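Local coordinates for protein KLLA0F20702p (Kluyveromyces lactis, PDB 5Y5A) that probably takes part in recruiting telomerase to yeast telomeres as an Est1 protein that forms a complex with Cdc13, at residues C244-K249 and Y256-S261; P273-L278 and I369-M374. One frame throughout, in Å; residues are numbered along the deposited sequence.

Contact 1. Residues C244-K249 and Y256-S261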
ATOM      1  N   CYS A 244      -6.466  10.480  -2.532  1.00 45.00           N
ATOM      2  CA  CYS A 244      -7.481  10.841  -1.544  1.00 47.29           C
ATOM      3  C   CYS A 244      -6.826  11.419  -0.285  1.00 48.61           C
ATOM      4  O   CYS A 244      -7.274  12.429   0.226  1.00 52.34           O
ATOM      5  CB  CYS A 244      -8.348   9.632  -1.170  1.00 48.49           C
ATOM      6  SG  CYS A 244      -9.360   8.939  -2.499  1.00 51.56           S
ATOM      7  N   TYR A 245      -5.754  10.794   0.201  1.00 45.32           N
ATOM      8  CA  TYR A 245      -5.147  11.247   1.450  1.00 42.38           C
ATOM      9  C   TYR A 245      -4.450  12.602   1.312  1.00 46.22           C
ATOM     10  O   TYR A 245      -4.301  13.326   2.300  1.00 49.89           O
ATOM     11  CB  TYR A 245      -4.166  10.195   1.992  1.00 44.24           C
ATOM     12  CG  TYR A 245      -4.860   8.943   2.495  1.00 45.92           C
ATOM     13  CD1 TYR A 245      -5.835   9.012   3.488  1.00 50.61           C
ATOM     14  CD2 TYR A 245      -4.546   7.698   1.974  1.00 46.63           C
ATOM     15  CE1 TYR A 245      -6.477   7.867   3.942  1.00 58.15           C
ATOM     16  CE2 TYR A 245      -5.175   6.550   2.418  1.00 53.15           C
ATOM     17  CZ  TYR A 245      -6.140   6.635   3.399  1.00 61.77           C
ATOM     18  OH  TYR A 245      -6.753   5.479   3.831  1.00 62.37           O
ATOM     19  N   THR A 246      -4.044  12.968   0.099  1.00 45.61           N
ATOM     20  CA  THR A 246      -3.496  14.308  -0.106  1.00 49.31           C
ATOM     21  C   THR A 246      -4.555  15.387   0.159  1.00 52.92           C
ATOM     22  O   THR A 246      -4.223  16.490   0.592  1.00 54.60           O
ATOM     23  CB  THR A 246      -2.933  14.514  -1.533  1.00 42.29           C
ATOM     24  OG1 THR A 246      -3.962  14.303  -2.508  1.00 45.36           O
ATOM     25  CG2 THR A 246      -1.781  13.567  -1.796  1.00 32.06           C
ATOM     26  N   HIS A 247      -5.823  15.074  -0.098  1.00 49.93           N
ATOM     27  CA  HIS A 247      -6.884  16.065   0.085  1.00 53.82           C
ATOM     28  C   HIS A 247      -7.144  16.322   1.565  1.00 55.06           C
ATOM     29  O   HIS A 247      -7.456  17.441   1.956  1.00 53.74           O
ATOM     30  CB  HIS A 247      -8.186  15.625  -0.593  1.00 57.04           C
ATOM     31  CG  HIS A 247      -8.061  15.422  -2.069  1.00 59.16           C
ATOM     32  ND1 HIS A 247      -7.683  16.430  -2.929  1.00 58.15           N
ATOM     33  CD2 HIS A 247      -8.270  14.328  -2.838  1.00 60.37           C
ATOM     34  CE1 HIS A 247      -7.653  15.960  -4.165  1.00 61.10           C
ATOM     35  NE2 HIS A 247      -8.009  14.688  -4.137  1.00 59.76           N
ATOM     36  N   THR A 248      -7.022  15.281   2.382  1.00 54.08           N
ATOM     37  CA  THR A 248      -7.261  15.414   3.815  1.00 55.32           C
ATOM     38  C   THR A 248      -5.981  15.803   4.529  1.00 50.51           C
ATOM     39  O   THR A 248      -5.942  15.866   5.757  1.00 52.49           O
ATOM     40  CB  THR A 248      -7.804  14.109   4.432  1.00 62.73           C
ATOM     41  OG1 THR A 248      -6.838  13.057   4.281  1.00 62.02           O
ATOM     42  CG2 THR A 248      -9.105  13.708   3.756  1.00 69.73           C
ATOM     43  N   LYS A 249      -4.942  16.052   3.737  1.00 44.59           N
ATOM     44  CA  LYS A 249      -3.612  16.376   4.235  1.00 44.81           C
ATOM     45  C   LYS A 249      -3.060  15.298   5.170  1.00 47.80           C
ATOM     46  O   LYS A 249      -2.358  15.603   6.133  1.00 50.69           O
ATOM     47  CB  LYS A 249      -3.620  17.736   4.942  1.00 49.44           C
ATOM     48  CG  LYS A 249      -3.798  18.924   3.996  1.00 52.33           C
ATOM     49  CD  LYS A 249      -4.119  20.182   4.780  1.00 54.31           C
ATOM     50  CE  LYS A 249      -3.905  21.432   3.962  1.00 67.03           C
ATOM     51  NZ  LYS A 249      -4.208  22.650   4.781  1.00 71.49           N
ATOM     52  N   TYR A 256       2.980   6.712   2.016  1.00 39.34           N
ATOM     53  CA  TYR A 256       2.933   5.264   2.164  1.00 39.83           C
ATOM     54  C   TYR A 256       2.208   4.610   0.985  1.00 34.78           C
ATOM     55  O   TYR A 256       2.701   3.649   0.396  1.00 37.05           O
ATOM     56  CB  TYR A 256       2.262   4.880   3.489  1.00 38.50           C
ATOM     57  CG  TYR A 256       1.937   3.410   3.582  1.00 42.14           C
ATOM     58  CD1 TYR A 256       2.946   2.454   3.665  1.00 40.52           C
ATOM     59  CD2 TYR A 256       0.619   2.974   3.571  1.00 47.54           C
ATOM     60  CE1 TYR A 256       2.646   1.104   3.738  1.00 43.19           C
ATOM     61  CE2 TYR A 256       0.310   1.631   3.647  1.00 42.56           C
ATOM     62  CZ  TYR A 256       1.320   0.703   3.729  1.00 47.81           C
ATOM     63  OH  TYR A 256       0.989  -0.630   3.803  1.00 54.12           O
ATOM     64  N   GLN A 257       1.045   5.147   0.634  1.00 37.82           N
ATOM     65  CA  GLN A 257       0.281   4.632  -0.496  1.00 37.23           C
ATOM     66  C   GLN A 257       1.046   4.814  -1.807  1.00 39.52           C
ATOM     67  O   GLN A 257       1.011   3.945  -2.683  1.00 37.47           O
ATOM     68  CB  GLN A 257      -1.082   5.320  -0.566  1.00 33.01           C
ATOM     69  CG  GLN A 257      -1.999   4.971   0.605  1.00 41.38           C
ATOM     70  CD  GLN A 257      -2.556   3.555   0.521  1.00 47.11           C
ATOM     71  OE1 GLN A 257      -2.803   3.028  -0.568  1.00 47.80           O
ATOM     72  NE2 GLN A 257      -2.755   2.935   1.671  1.00 49.47           N
ATOM     73  N   PHE A 258       1.739   5.941  -1.939  1.00 36.60           N
ATOM     74  CA  PHE A 258       2.573   6.164  -3.122  1.00 40.84           C
ATOM     75  C   PHE A 258       3.694   5.128  -3.212  1.00 40.01           C
ATOM     76  O   PHE A 258       4.038   4.670  -4.300  1.00 39.28           O
ATOM     77  CB  PHE A 258       3.167   7.581  -3.123  1.00 43.65           C
ATOM     78  CG  PHE A 258       2.137   8.677  -3.280  1.00 47.17           C
ATOM     79  CD1 PHE A 258       0.895   8.411  -3.846  1.00 39.10           C
ATOM     80  CD2 PHE A 258       2.409   9.973  -2.856  1.00 49.90           C
ATOM     81  CE1 PHE A 258      -0.059   9.421  -3.996  1.00 45.09           C
ATOM     82  CE2 PHE A 258       1.462  10.987  -3.000  1.00 47.48           C
ATOM     83  CZ  PHE A 258       0.225  10.707  -3.568  1.00 46.35           C
ATOM     84  N   VAL A 259       4.266   4.766  -2.067  1.00 39.52           N
ATOM     85  CA  VAL A 259       5.336   3.776  -2.037  1.00 31.90           C
ATOM     86  C   VAL A 259       4.785   2.405  -2.404  1.00 35.60           C
ATOM     87  O   VAL A 259       5.385   1.685  -3.188  1.00 41.14           O
ATOM     88  CB  VAL A 259       6.014   3.716  -0.655  1.00 36.44           C
ATOM     89  CG1 VAL A 259       6.879   2.470  -0.537  1.00 36.17           C
ATOM     90  CG2 VAL A 259       6.852   4.972  -0.433  1.00 34.66           C
ATOM     91  N   ARG A 260       3.623   2.055  -1.851  1.00 40.26           N
ATOM     92  CA  ARG A 260       2.975   0.790  -2.197  1.00 40.46           C
ATOM     93  C   ARG A 260       2.664   0.709  -3.701  1.00 43.09           C
ATOM     94  O   ARG A 260       2.655  -0.373  -4.287  1.00 40.40           O
ATOM     95  CB  ARG A 260       1.684   0.600  -1.395  1.00 37.12           C
ATOM     96  CG  ARG A 260       1.867   0.430   0.125  1.00 38.00           C
ATOM     97  CD  ARG A 260       2.642  -0.841   0.479  1.00 35.59           C
ATOM     98  NE  ARG A 260       2.093  -2.033  -0.161  1.00 39.97           N
ATOM     99  CZ  ARG A 260       1.157  -2.814   0.374  1.00 44.72           C
ATOM    100  NH1 ARG A 260       0.651  -2.528   1.569  1.00 37.79           N
ATOM    101  NH2 ARG A 260       0.727  -3.887  -0.286  1.00 40.26           N
ATOM    102  N   SER A 261       2.407   1.860  -4.316  1.00 39.94           N
ATOM    103  CA  SER A 261       1.970   1.895  -5.703  1.00 46.91           C
ATOM    104  C   SER A 261       3.163   1.741  -6.631  1.00 45.79           C
ATOM    105  O   SER A 261       3.015   1.352  -7.782  1.00 42.47           O
ATOM    106  CB  SER A 261       1.231   3.199  -6.011  1.00 44.48           C
ATOM    107  OG  SER A 261       2.152   4.229  -6.319  1.00 41.27           O
TER

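Contact 2. Residues P273-L278 and I369-M374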
ATOM      1  N   PRO A 273       6.642   9.576  -9.605  1.00 40.67           N
ATOM      2  CA  PRO A 273       6.393  11.019  -9.761  1.00 40.38           C
ATOM      3  C   PRO A 273       5.645  11.647  -8.582  1.00 38.51           C
ATOM      4  O   PRO A 273       6.019  12.732  -8.142  1.00 38.59           O
ATOM      5  CB  PRO A 273       5.550  11.093 -11.037  1.00 39.96           C
ATOM      6  CG  PRO A 273       6.012   9.918 -11.850  1.00 44.05           C
ATOM      7  CD  PRO A 273       6.360   8.835 -10.854  1.00 40.13           C
ATOM      8  N   ASN A 274       4.622  10.980  -8.068  1.00 40.39           N
ATOM      9  CA  ASN A 274       3.883  11.522  -6.929  1.00 42.37           C
ATOM     10  C   ASN A 274       4.685  11.531  -5.629  1.00 40.84           C
ATOM     11  O   ASN A 274       4.679  12.530  -4.899  1.00 39.69           O
ATOM     12  CB  ASN A 274       2.577  10.755  -6.732  1.00 47.74           C
ATOM     13  CG  ASN A 274       1.471  11.271  -7.626  1.00 51.99           C
ATOM     14  OD1 ASN A 274       0.790  12.238  -7.289  1.00 52.90           O
ATOM     15  ND2 ASN A 274       1.296  10.639  -8.780  1.00 51.24           N
ATOM     16  N   PHE A 275       5.361  10.424  -5.340  1.00 35.46           N
ATOM     17  CA  PHE A 275       6.326  10.358  -4.243  1.00 36.26           C
ATOM     18  C   PHE A 275       7.316  11.529  -4.297  1.00 41.47           C
ATOM     19  O   PHE A 275       7.606  12.172  -3.286  1.00 37.86           O
ATOM     20  CB  PHE A 275       7.080   9.028  -4.306  1.00 34.75           C
ATOM     21  CG  PHE A 275       8.020   8.789  -3.160  1.00 38.17           C
ATOM     22  CD1 PHE A 275       7.547   8.296  -1.946  1.00 36.58           C
ATOM     23  CD2 PHE A 275       9.383   9.005  -3.304  1.00 39.87           C
ATOM     24  CE1 PHE A 275       8.417   8.039  -0.887  1.00 37.96           C
ATOM     25  CE2 PHE A 275      10.263   8.749  -2.246  1.00 37.12           C
ATOM     26  CZ  PHE A 275       9.772   8.266  -1.037  1.00 34.54           C
ATOM     27  N   THR A 276       7.821  11.799  -5.495  1.00 39.91           N
ATOM     28  CA  THR A 276       8.818  12.844  -5.716  1.00 40.27           C
ATOM     29  C   THR A 276       8.207  14.240  -5.577  1.00 41.45           C
ATOM     30  O   THR A 276       8.838  15.156  -5.054  1.00 40.58           O
ATOM     31  CB  THR A 276       9.456  12.687  -7.105  1.00 39.27           C
ATOM     32  OG1 THR A 276      10.002  11.370  -7.209  1.00 37.20           O
ATOM     33  CG2 THR A 276      10.565  13.703  -7.328  1.00 40.86           C
ATOM     34  N   ASN A 277       6.968  14.381  -6.035  1.00 38.10           N
ATOM     35  CA  ASN A 277       6.253  15.643  -5.939  1.00 43.65           C
ATOM     36  C   ASN A 277       6.052  16.008  -4.470  1.00 47.75           C
ATOM     37  O   ASN A 277       6.066  17.181  -4.102  1.00 45.46           O
ATOM     38  CB  ASN A 277       4.913  15.552  -6.674  1.00 41.92           C
ATOM     39  CG  ASN A 277       4.224  16.906  -6.833  1.00 49.88           C
ATOM     40  OD1 ASN A 277       3.373  17.281  -6.026  1.00 46.22           O
ATOM     41  ND2 ASN A 277       4.582  17.636  -7.892  1.00 48.02           N
ATOM     42  N   LEU A 278       5.907  14.983  -3.633  1.00 45.85           N
ATOM     43  CA  LEU A 278       5.695  15.161  -2.201  1.00 40.46           C
ATOM     44  C   LEU A 278       6.985  15.394  -1.411  1.00 44.20           C
ATOM     45  O   LEU A 278       7.020  16.222  -0.498  1.00 39.73           O
ATOM     46  CB  LEU A 278       4.962  13.940  -1.631  1.00 37.74           C
ATOM     47  CG  LEU A 278       4.709  13.896  -0.119  1.00 42.14           C
ATOM     48  CD1 LEU A 278       3.944  15.126   0.362  1.00 37.85           C
ATOM     49  CD2 LEU A 278       3.957  12.625   0.254  1.00 41.27           C
ATOM     50  N   ILE A 369      10.816   0.665   4.999  1.00 38.25           N
ATOM     51  CA  ILE A 369      11.372  -0.471   4.253  1.00 36.83           C
ATOM     52  C   ILE A 369      11.220  -0.236   2.752  1.00 42.65           C
ATOM     53  O   ILE A 369      12.178  -0.359   1.988  1.00 40.20           O
ATOM     54  CB  ILE A 369      10.687  -1.800   4.650  1.00 32.86           C
ATOM     55  CG1 ILE A 369      11.283  -2.317   5.958  1.00 33.73           C
ATOM     56  CG2 ILE A 369      10.859  -2.867   3.550  1.00 34.08           C
ATOM     57  CD1 ILE A 369      10.484  -3.437   6.601  1.00 35.13           C
ATOM     58  N   GLY A 370      10.006   0.111   2.339  1.00 38.42           N
ATOM     59  CA  GLY A 370       9.743   0.453   0.955  1.00 33.55           C
ATOM     60  C   GLY A 370      10.611   1.598   0.461  1.00 33.31           C
ATOM     61  O   GLY A 370      11.094   1.571  -0.662  1.00 37.49           O
ATOM     62  N   SER A 371      10.829   2.594   1.311  1.00 33.24           N
ATOM     63  CA  SER A 371      11.611   3.760   0.928  1.00 35.56           C
ATOM     64  C   SER A 371      13.068   3.464   0.590  1.00 35.81           C
ATOM     65  O   SER A 371      13.705   4.242  -0.129  1.00 37.83           O
ATOM     66  CB  SER A 371      11.554   4.811   2.031  1.00 36.35           C
ATOM     67  OG  SER A 371      10.291   5.458   2.004  1.00 42.52           O
ATOM     68  N   PHE A 372      13.608   2.362   1.106  1.00 34.58           N
ATOM     69  CA  PHE A 372      14.977   1.986   0.751  1.00 35.66           C
ATOM     70  C   PHE A 372      15.025   1.600  -0.724  1.00 34.01           C
ATOM     71  O   PHE A 372      16.013   1.861  -1.413  1.00 39.35           O
ATOM     72  CB  PHE A 372      15.504   0.832   1.626  1.00 36.58           C
ATOM     73  CG  PHE A 372      16.881   0.335   1.214  1.00 38.64           C
ATOM     74  CD1 PHE A 372      18.024   1.044   1.560  1.00 35.72           C
ATOM     75  CD2 PHE A 372      17.025  -0.840   0.492  1.00 35.79           C
ATOM     76  CE1 PHE A 372      19.282   0.602   1.186  1.00 38.11           C
ATOM     77  CE2 PHE A 372      18.290  -1.295   0.105  1.00 43.22           C
ATOM     78  CZ  PHE A 372      19.417  -0.573   0.452  1.00 44.32           C
ATOM     79  N   HIS A 373      13.954   0.980  -1.209  1.00 37.12           N
ATOM     80  CA  HIS A 373      13.898   0.588  -2.614  1.00 40.72           C
ATOM     81  C   HIS A 373      13.455   1.767  -3.481  1.00 39.10           C
ATOM     82  O   HIS A 373      13.809   1.834  -4.644  1.00 43.80           O
ATOM     83  CB  HIS A 373      12.970  -0.611  -2.805  1.00 41.29           C
ATOM     84  CG  HIS A 373      13.362  -1.802  -1.985  1.00 44.76           C
ATOM     85  ND1 HIS A 373      14.235  -2.765  -2.444  1.00 42.71           N
ATOM     86  CD2 HIS A 373      13.027  -2.164  -0.724  1.00 39.83           C
ATOM     87  CE1 HIS A 373      14.410  -3.678  -1.506  1.00 40.91           C
ATOM     88  NE2 HIS A 373      13.687  -3.340  -0.453  1.00 40.88           N
ATOM     89  N   MET A 374      12.687   2.695  -2.913  1.00 35.27           N
ATOM     90  CA  MET A 374      12.440   3.967  -3.597  1.00 40.61           C
ATOM     91  C   MET A 374      13.791   4.642  -3.865  1.00 39.55           C
ATOM     92  O   MET A 374      14.065   5.092  -4.978  1.00 37.73           O
ATOM     93  CB  MET A 374      11.535   4.886  -2.769  1.00 30.42           C
ATOM     94  CG  MET A 374      10.135   4.322  -2.498  1.00 29.91           C
ATOM     95  SD  MET A 374       9.201   3.961  -4.007  1.00 40.77           S
ATOM     96  CE  MET A 374       8.741   5.619  -4.522  1.00 37.44           C
TER

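Contact 1. Residues C244-K249 and Y256-S261
Two side chains from each helix make the contact, Y245 with Q257 and T246 with F258. The Y245 ring is met at its edge, near its own plane, by the aliphatic part of Q257: CG of Q257 lies 4.0 Å from CD2 of Y245. The Q257 chain bends at chi2 (-73°), and CG rather than the amide is what meets the ring edge; amide and ring planes stand 48° apart, and OE1 is spent on a hydrogen bond from R241, one helical turn before Y245. These consecutive helices, 235-247 and 251-263, pack as a helical hairpin, consistent with the TPR clan to which the Est1 DNA/RNA binding family belongs. Beside the first pair, CG2 of T246 approaches CZ of F258 at 3.9 Å, the two side chains crossing at about a right angle. T246 turns its methyl to the phenyl ring while OG1 bonds back to the carbonyl of I243. Q257 and F258 lie buried, while the Y245 and T246 side of the contact is partly exposed. Past them the first helix ends in a Schellman motif, where K249 takes a positive phi (57°) and is exposed to solvent.

Contact 2. Residues P273-L278 and I369-M374
The methyl end of M374 sits over one face of the F275 ring, the two side chains reaching for each other from opposite directions. This CH-pi contact places CE of M374 3.8 Å from the ring centroid of F275 and 23° off the ring normal, displaced toward the CG rim, where CE to CG measures 3.5 Å. The sulfur adds a Met-aromatic component from farther off, SD of M374 standing 5.0 Å from the same F275 centroid and nearly on the normal. Bends at chi2 (-59°) and chi3 (-75°) curl the methionine chain so that CE lies between the sulfur and the ring. Plain van der Waals packing completes the contact: CB of M374 lies 4.1 Å from CE2 of F275, and OG of S371, committed to a hydrogen bond with the carbonyl of L367, comes within 4.2 Å of CZ of F275. With an alanine at F275, the M374 methyl would probably lose its aromatic face and a gap would be likely to open between the helices. I325, from helix 318-325, touches both F275 and M374. The arrangement is buried apolar helix-helix packing, joining the short helix 271-279 to the long helix 339-379 within the all-helical Est1 DNA/RNA binding domain.

How the contacts relate
Contacts 1 and 2 have centres 11 Å apart and are linked by helix 251-263, which carries one side of contact 1 and touches both segments of contact 2. From this helix F258 faces two ways: besides meeting T246 in contact 1, its ring packs on helix 271-279, with CE2 of F258 3.9 Å from CB of N274. V259, next in sequence, takes no part in contact 1 but reaches both segments of contact 2, its CG2 lying 3.5 Å from CE1 of F275 and its CG1 3.8 Å from CA of G370. Consecutive in the chain, helices 251-263 and 271-279 both pack on helix 339-379, which lies far along the sequence, while 235-247 meets 251-263 in contact 1.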